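Hypothetical protein TTMA177 (Thermus thermophilus phage TMA, PDB 2ZDJ) is of unknown function, a small single-domain phage protein with a cystatin-like alpha+beta fold in which one helix packs on an antiparallel sheet. Local coordinates at residues H37-K42 with E49-I54; L16-Q21 with F57-F62. All coordinates share one frame; numbering follows the deposited sequence.

Contact 1 pairs the two strands of the 38-44/47-54 hairpin at the middle of the chain, whereas contact 2 lies at the surface, about 9 Å away between centres, and joins the end of strand 15-17 to the loop after strand 47-54. Because strand 15-17 is the sheet neighbour of strand 38-44, the two are continuous: Ile17 N lies 2.8 Å from Leu39 O, a probable hydrogen bond, and Leu16 CD1 packs 3.5 Å from the same oxygen. Phe57 CD1 approaches His37 O to 3.3 Å. Along the chain, contact 1 is nested within the loop that contact 2 closes. No ligand or active site is known here.

Contact 1. Residues H37-K42 with E49-I54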
loop_
_atom_site.group_PDB
_atom_site.type_symbol
_atom_site.label_atom_id
_atom_site.label_comp_id
_atom_site.label_asym_id
_atom_site.label_seq_id
_atom_site.Cartn_x
_atom_site.Cartn_y
_atom_site.Cartn_z
ATOM N N HIS A 37 0.342 4.166 -7.385
ATOM C CA HIS A 37 0.784 5.542 -7.186
ATOM C C HIS A 37 0.687 5.967 -5.726
ATOM O O HIS A 37 0.958 7.109 -5.381
ATOM C CB HIS A 37 -0.028 6.501 -8.064
ATOM C CG HIS A 37 0.224 6.335 -9.530
ATOM N ND1 HIS A 37 1.494 6.315 -10.067
ATOM C CD2 HIS A 37 -0.628 6.196 -10.573
ATOM C CE1 HIS A 37 1.413 6.171 -11.378
ATOM N NE2 HIS A 37 0.137 6.097 -11.710
ATOM N N ALA A 38 0.302 5.032 -4.869
ATOM C CA ALA A 38 0.194 5.287 -3.442
ATOM C C ALA A 38 0.097 3.932 -2.772
ATOM O O ALA A 38 -0.459 2.981 -3.335
ATOM C CB ALA A 38 -1.035 6.116 -3.131
ATOM N N LEU A 39 0.649 3.846 -1.575
ATOM C CA LEU A 39 0.640 2.599 -0.836
ATOM C C LEU A 39 0.045 2.778 0.542
ATOM O O LEU A 39 0.005 3.882 1.079
ATOM C CB LEU A 39 2.066 2.078 -0.684
ATOM C CG LEU A 39 2.879 1.830 -1.959
ATOM C CD1 LEU A 39 4.310 1.513 -1.593
ATOM C CD2 LEU A 39 2.259 0.675 -2.750
ATOM N N PHE A 40 -0.456 1.678 1.086
ATOM C CA PHE A 40 -0.985 1.637 2.432
ATOM C C PHE A 40 -0.095 0.547 3.001
ATOM O O PHE A 40 -0.067 -0.584 2.492
ATOM C CB PHE A 40 -2.454 1.214 2.439
ATOM C CG PHE A 40 -3.414 2.353 2.216
ATOM C CD1 PHE A 40 -3.752 3.206 3.258
ATOM C CD2 PHE A 40 -3.986 2.566 0.966
ATOM C CE1 PHE A 40 -4.651 4.258 3.064
ATOM C CE2 PHE A 40 -4.889 3.620 0.756
ATOM C CZ PHE A 40 -5.221 4.463 1.807
ATOM N N VAL A 41 0.670 0.890 4.023
ATOM C CA VAL A 41 1.575 -0.087 4.595
ATOM C C VAL A 41 1.328 -0.317 6.074
ATOM O O VAL A 41 0.991 0.607 6.814
ATOM C CB VAL A 41 3.046 0.367 4.445
ATOM C CG1 VAL A 41 3.425 0.510 2.980
ATOM C CG2 VAL A 41 3.234 1.691 5.153
ATOM N N LYS A 42 1.476 -1.562 6.503
ATOM C CA LYS A 42 1.350 -1.857 7.914
ATOM C C LYS A 42 2.763 -2.231 8.311
ATOM O O LYS A 42 3.364 -3.150 7.749
ATOM C CB LYS A 42 0.402 -3.018 8.185
ATOM C CG LYS A 42 0.565 -3.598 9.594
ATOM C CD LYS A 42 -0.752 -4.053 10.209
ATOM C CE LYS A 42 -1.491 -5.044 9.335
ATOM N NZ LYS A 42 -2.780 -5.455 9.949
ATOM N N GLU A 49 5.030 -5.275 7.378
ATOM C CA GLU A 49 4.226 -6.484 7.519
ATOM C C GLU A 49 3.239 -6.642 6.367
ATOM O O GLU A 49 2.925 -7.756 5.943
ATOM C CB GLU A 49 3.470 -6.450 8.843
ATOM C CG GLU A 49 2.759 -7.747 9.181
ATOM C CD GLU A 49 3.723 -8.897 9.393
ATOM O OE1 GLU A 49 4.699 -8.724 10.161
ATOM O OE2 GLU A 49 3.500 -9.972 8.792
ATOM N N GLU A 50 2.735 -5.518 5.871
ATOM C CA GLU A 50 1.807 -5.537 4.756
ATOM C C GLU A 50 2.061 -4.341 3.855
ATOM O O GLU A 50 2.497 -3.277 4.310
ATOM C CB GLU A 50 0.347 -5.494 5.247
ATOM C CG GLU A 50 -0.184 -6.798 5.833
ATOM C CD GLU A 50 -1.612 -6.674 6.386
ATOM O OE1 GLU A 50 -2.482 -6.058 5.728
ATOM O OE2 GLU A 50 -1.867 -7.208 7.477
ATOM N N VAL A 51 1.808 -4.530 2.568
ATOM C CA VAL A 51 1.941 -3.455 1.600
ATOM C C VAL A 51 0.798 -3.595 0.594
ATOM O O VAL A 51 0.620 -4.639 -0.029
ATOM C CB VAL A 51 3.311 -3.498 0.865
ATOM C CG1 VAL A 51 3.384 -2.392 -0.167
ATOM C CG2 VAL A 51 4.446 -3.331 1.871
ATOM N N TRP A 52 0.005 -2.543 0.464
ATOM C CA TRP A 52 -1.113 -2.550 -0.473
ATOM C C TRP A 52 -1.012 -1.344 -1.385
ATOM O O TRP A 52 -0.551 -0.284 -0.970
ATOM C CB TRP A 52 -2.442 -2.427 0.263
ATOM C CG TRP A 52 -2.758 -3.493 1.227
ATOM C CD1 TRP A 52 -2.191 -3.691 2.454
ATOM C CD2 TRP A 52 -3.806 -4.458 1.107
ATOM N NE1 TRP A 52 -2.830 -4.717 3.110
ATOM C CE2 TRP A 52 -3.827 -5.205 2.304
ATOM C CE3 TRP A 52 -4.739 -4.759 0.101
ATOM C CZ2 TRP A 52 -4.746 -6.241 2.527
ATOM C CZ3 TRP A 52 -5.656 -5.789 0.321
ATOM C CH2 TRP A 52 -5.651 -6.517 1.528
ATOM N N GLY A 53 -1.476 -1.482 -2.619
ATOM C CA GLY A 53 -1.430 -0.337 -3.505
ATOM C C GLY A 53 -2.761 0.012 -4.133
ATOM O O GLY A 53 -3.668 -0.818 -4.216
ATOM N N ILE A 54 -2.888 1.271 -4.531
ATOM C CA ILE A 54 -4.071 1.741 -5.222
ATOM C C ILE A 54 -3.490 2.437 -6.436
ATOM O O ILE A 54 -2.405 3.026 -6.366
ATOM C CB ILE A 54 -4.959 2.726 -4.382
ATOM C CG1 ILE A 54 -4.218 4.022 -4.056
ATOM C CG2 ILE A 54 -5.433 2.039 -3.114
ATOM C CD1 ILE A 54 -3.281 3.919 -2.909
#
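Val41 sets CG1 against CG2 of Val51 at 4.1 Å, the two side chains lying side by side and pointing the same way. On the same face Leu39 reaches the neighbouring strand with one branch: CD2 lies 4.2 Å from Val51 CG1 and also passes over the backbone at Gly53. Val23, Ile26 and Ile30 of helix 20-30 cover this apolar surface. Phe40 and Trp52 occupy the other face, meeting through their CB atoms while both rings reach Phe10, which stacks on the first and meets the second edge-to-face. The end of Ile54 comes obliquely to the Phe40 ring, though the exact place of its CD1 is doubtful.

The strands run antiparallel at 159° and form the central hairpin of the five-stranded sheet, the surface on which the helix of a cystatin-like fold rests. Phe40 and Trp52 make a hydrogen-bonded pair, Phe40 N to Trp52 O and Trp52 N to Phe40 O, both 2.8 Å, flanked by the non-hydrogen-bonded pairs Leu39-Gly53 and Val41-Val51.

Near the turn the regular pairing gives way to a classic beta bulge. Glu49 and Glu50 both face Lys42, whose carbonyl oxygen accepts two bonds: Glu49 N at 2.7 Å, with a bent N-H...O angle of 130°, and Glu50 N. The Glu50 carboxylate is held on two sides. Its OE1 uses the anti lone pair to take the Trp52 NE1 hydrogen at 3.0 Å, within the indole plane, and also bonds Tyr14 OH, an arrangement that should restrain the indole from turning. Lys42 runs alongside Glu50, its chain bent so that NZ comes within salt-bridge distance of OE2, although CE and OE2 are modelled too close and the detail of this pairing is doubtful.

Contact 2. Residues L16-Q21 with F57-F62; sequences LIQDSQ and FVPYNF
Gln18 reaches across to Phe57 with both its amide and its CB. The polar link is a single, nearly straight hydrogen bond from Gln18 NE2 to Phe57 O, 2.6 Å long. The oxygen lies in the amide plane, but the donor approaches tilted 31° from the plane of the carbonyl. Beyond CG the glutamine chain is extended, which carries the amide out to this backbone oxygen.

Packing accompanies the bond. The same NE2 sits over one face of the Phe57 ring, offset toward the rim, with amide and ring planes 19° apart. Further back along the side chain, Gln18 CB touches ring atom CZ at 3.7 Å. With CG anti to the backbone N (chi1 -177°), Phe57 sends its ring back to the glutamine. Apolar contact continues at Leu16, where CD2 meets Pro59 CG at 3.9 Å, the two side chains crossing at about a right angle; both also rest on Phe40 of strand 38-44.

A glutamine side chain thus bonds a main-chain carbonyl of the irregular connection between strands 47-54 and 64-67, beside the exit of edge strand 15-17 in the cystatin-like sheet, just before helix 20-30.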
loop_
_atom_site.group_PDB
_atom_site.type_symbol
_atom_site.label_atom_id
_atom_site.label_comp_id
_atom_site.label_asym_id
_atom_site.label_seq_id
_atom_site.Cartn_x
_atom_site.Cartn_y
_atom_site.Cartn_z
ATOM N N LEU A 16 -0.376 5.683 5.099
ATOM C CA LEU A 16 -0.403 6.031 3.687
ATOM C C LEU A 16 0.952 6.536 3.219
ATOM O O LEU A 16 1.589 7.335 3.897
ATOM C CB LEU A 16 -1.462 7.101 3.434
ATOM C CG LEU A 16 -1.568 7.656 2.009
ATOM C CD1 LEU A 16 -2.142 6.602 1.087
ATOM C CD2 LEU A 16 -2.466 8.892 2.010
ATOM N N ILE A 17 1.395 6.050 2.065
ATOM C CA ILE A 17 2.667 6.466 1.492
ATOM C C ILE A 17 2.354 7.008 0.103
ATOM O O ILE A 17 1.791 6.291 -0.735
ATOM C CB ILE A 17 3.657 5.278 1.325
ATOM C CG1 ILE A 17 3.899 4.578 2.667
ATOM C CG2 ILE A 17 4.957 5.772 0.726
ATOM C CD1 ILE A 17 4.490 5.420 3.710
ATOM N N GLN A 18 2.700 8.270 -0.133
ATOM C CA GLN A 18 2.460 8.895 -1.431
ATOM C C GLN A 18 3.740 9.360 -2.115
ATOM O O GLN A 18 3.770 9.514 -3.326
ATOM C CB GLN A 18 1.499 10.081 -1.295
ATOM C CG GLN A 18 0.046 9.680 -1.072
ATOM C CD GLN A 18 -0.881 10.878 -0.913
ATOM O OE1 GLN A 18 -0.720 11.683 0.003
ATOM N NE2 GLN A 18 -1.860 10.995 -1.807
ATOM N N ASP A 19 4.794 9.590 -1.342
ATOM C CA ASP A 19 6.039 10.036 -1.943
ATOM C C ASP A 19 6.520 9.074 -3.015
ATOM O O ASP A 19 6.887 7.934 -2.731
ATOM C CB ASP A 19 7.146 10.191 -0.906
ATOM C CG ASP A 19 8.490 10.484 -1.555
ATOM O OD1 ASP A 19 8.608 11.538 -2.220
ATOM O OD2 ASP A 19 9.419 9.657 -1.423
ATOM N N SER A 20 6.529 9.563 -4.247
ATOM C CA SER A 20 6.960 8.791 -5.405
ATOM C C SER A 20 8.216 7.952 -5.168
ATOM O O SER A 20 8.255 6.770 -5.500
ATOM C CB SER A 20 7.207 9.742 -6.582
ATOM O OG SER A 20 7.701 9.046 -7.713
ATOM N N GLN A 21 9.239 8.574 -4.597
ATOM C CA GLN A 21 10.495 7.893 -4.349
ATOM C C GLN A 21 10.421 6.811 -3.287
ATOM O O GLN A 21 11.144 5.817 -3.362
ATOM C CB GLN A 21 11.572 8.911 -3.983
ATOM C CG GLN A 21 11.830 9.920 -5.092
ATOM C CD GLN A 21 12.266 9.260 -6.387
ATOM O OE1 GLN A 21 13.387 8.764 -6.494
ATOM N NE2 GLN A 21 11.372 9.243 -7.377
ATOM N N PHE A 57 -3.212 8.350 -7.008
ATOM C CA PHE A 57 -2.303 9.041 -6.094
ATOM C C PHE A 57 -3.100 9.520 -4.888
ATOM O O PHE A 57 -2.606 9.532 -3.758
ATOM C CB PHE A 57 -1.661 10.249 -6.773
ATOM C CG PHE A 57 -0.662 10.961 -5.913
ATOM C CD1 PHE A 57 0.603 10.419 -5.699
ATOM C CD2 PHE A 57 -0.989 12.162 -5.297
ATOM C CE1 PHE A 57 1.532 11.069 -4.880
ATOM C CE2 PHE A 57 -0.068 12.817 -4.477
ATOM C CZ PHE A 57 1.195 12.268 -4.268
ATOM N N VAL A 58 -4.340 9.920 -5.143
ATOM C CA VAL A 58 -5.223 10.387 -4.093
ATOM C C VAL A 58 -6.031 9.205 -3.586
ATOM O O VAL A 58 -6.571 8.425 -4.368
ATOM C CB VAL A 58 -6.204 11.452 -4.613
ATOM C CG1 VAL A 58 -7.038 11.999 -3.456
ATOM C CG2 VAL A 58 -5.440 12.568 -5.317
ATOM N N PRO A 59 -6.115 9.049 -2.262
ATOM C CA PRO A 59 -6.877 7.936 -1.691
ATOM C C PRO A 59 -8.364 8.254 -1.528
ATOM O O PRO A 59 -8.730 9.180 -0.813
ATOM C CB PRO A 59 -6.187 7.716 -0.352
ATOM C CG PRO A 59 -5.855 9.146 0.069
ATOM C CD PRO A 59 -5.330 9.752 -1.228
ATOM N N TYR A 60 -9.215 7.492 -2.207
ATOM C CA TYR A 60 -10.658 7.669 -2.103
ATOM C C TYR A 60 -11.174 6.441 -1.377
ATOM O O TYR A 60 -10.805 5.318 -1.716
ATOM C CB TYR A 60 -11.308 7.763 -3.492
ATOM C CG TYR A 60 -11.015 9.064 -4.206
ATOM C CD1 TYR A 60 -11.762 10.214 -3.940
ATOM C CD2 TYR A 60 -9.956 9.159 -5.113
ATOM C CE1 TYR A 60 -11.459 11.421 -4.558
ATOM C CE2 TYR A 60 -9.646 10.362 -5.729
ATOM C CZ TYR A 60 -10.395 11.484 -5.450
ATOM O OH TYR A 60 -10.064 12.676 -6.048
ATOM N N ASN A 61 -12.022 6.650 -0.377
ATOM C CA ASN A 61 -12.557 5.536 0.392
ATOM C C ASN A 61 -13.144 4.432 -0.458
ATOM O O ASN A 61 -13.177 3.280 -0.026
ATOM C CB ASN A 61 -13.632 6.011 1.374
ATOM C CG ASN A 61 -13.049 6.696 2.587
ATOM O OD1 ASN A 61 -11.888 6.476 2.945
ATOM N ND2 ASN A 61 -13.853 7.521 3.238
ATOM N N PHE A 62 -13.607 4.778 -1.659
ATOM C CA PHE A 62 -14.228 3.792 -2.534
ATOM C C PHE A 62 -13.275 3.023 -3.437
ATOM O O PHE A 62 -13.670 2.061 -4.082
ATOM C CB PHE A 62 -15.345 4.448 -3.358
ATOM C CG PHE A 62 -14.939 5.718 -4.052
ATOM C CD1 PHE A 62 -14.155 5.683 -5.206
ATOM C CD2 PHE A 62 -15.363 6.950 -3.568
ATOM C CE1 PHE A 62 -13.798 6.857 -5.871
ATOM C CE2 PHE A 62 -15.012 8.142 -4.227
ATOM C CZ PHE A 62 -14.227 8.095 -5.381
#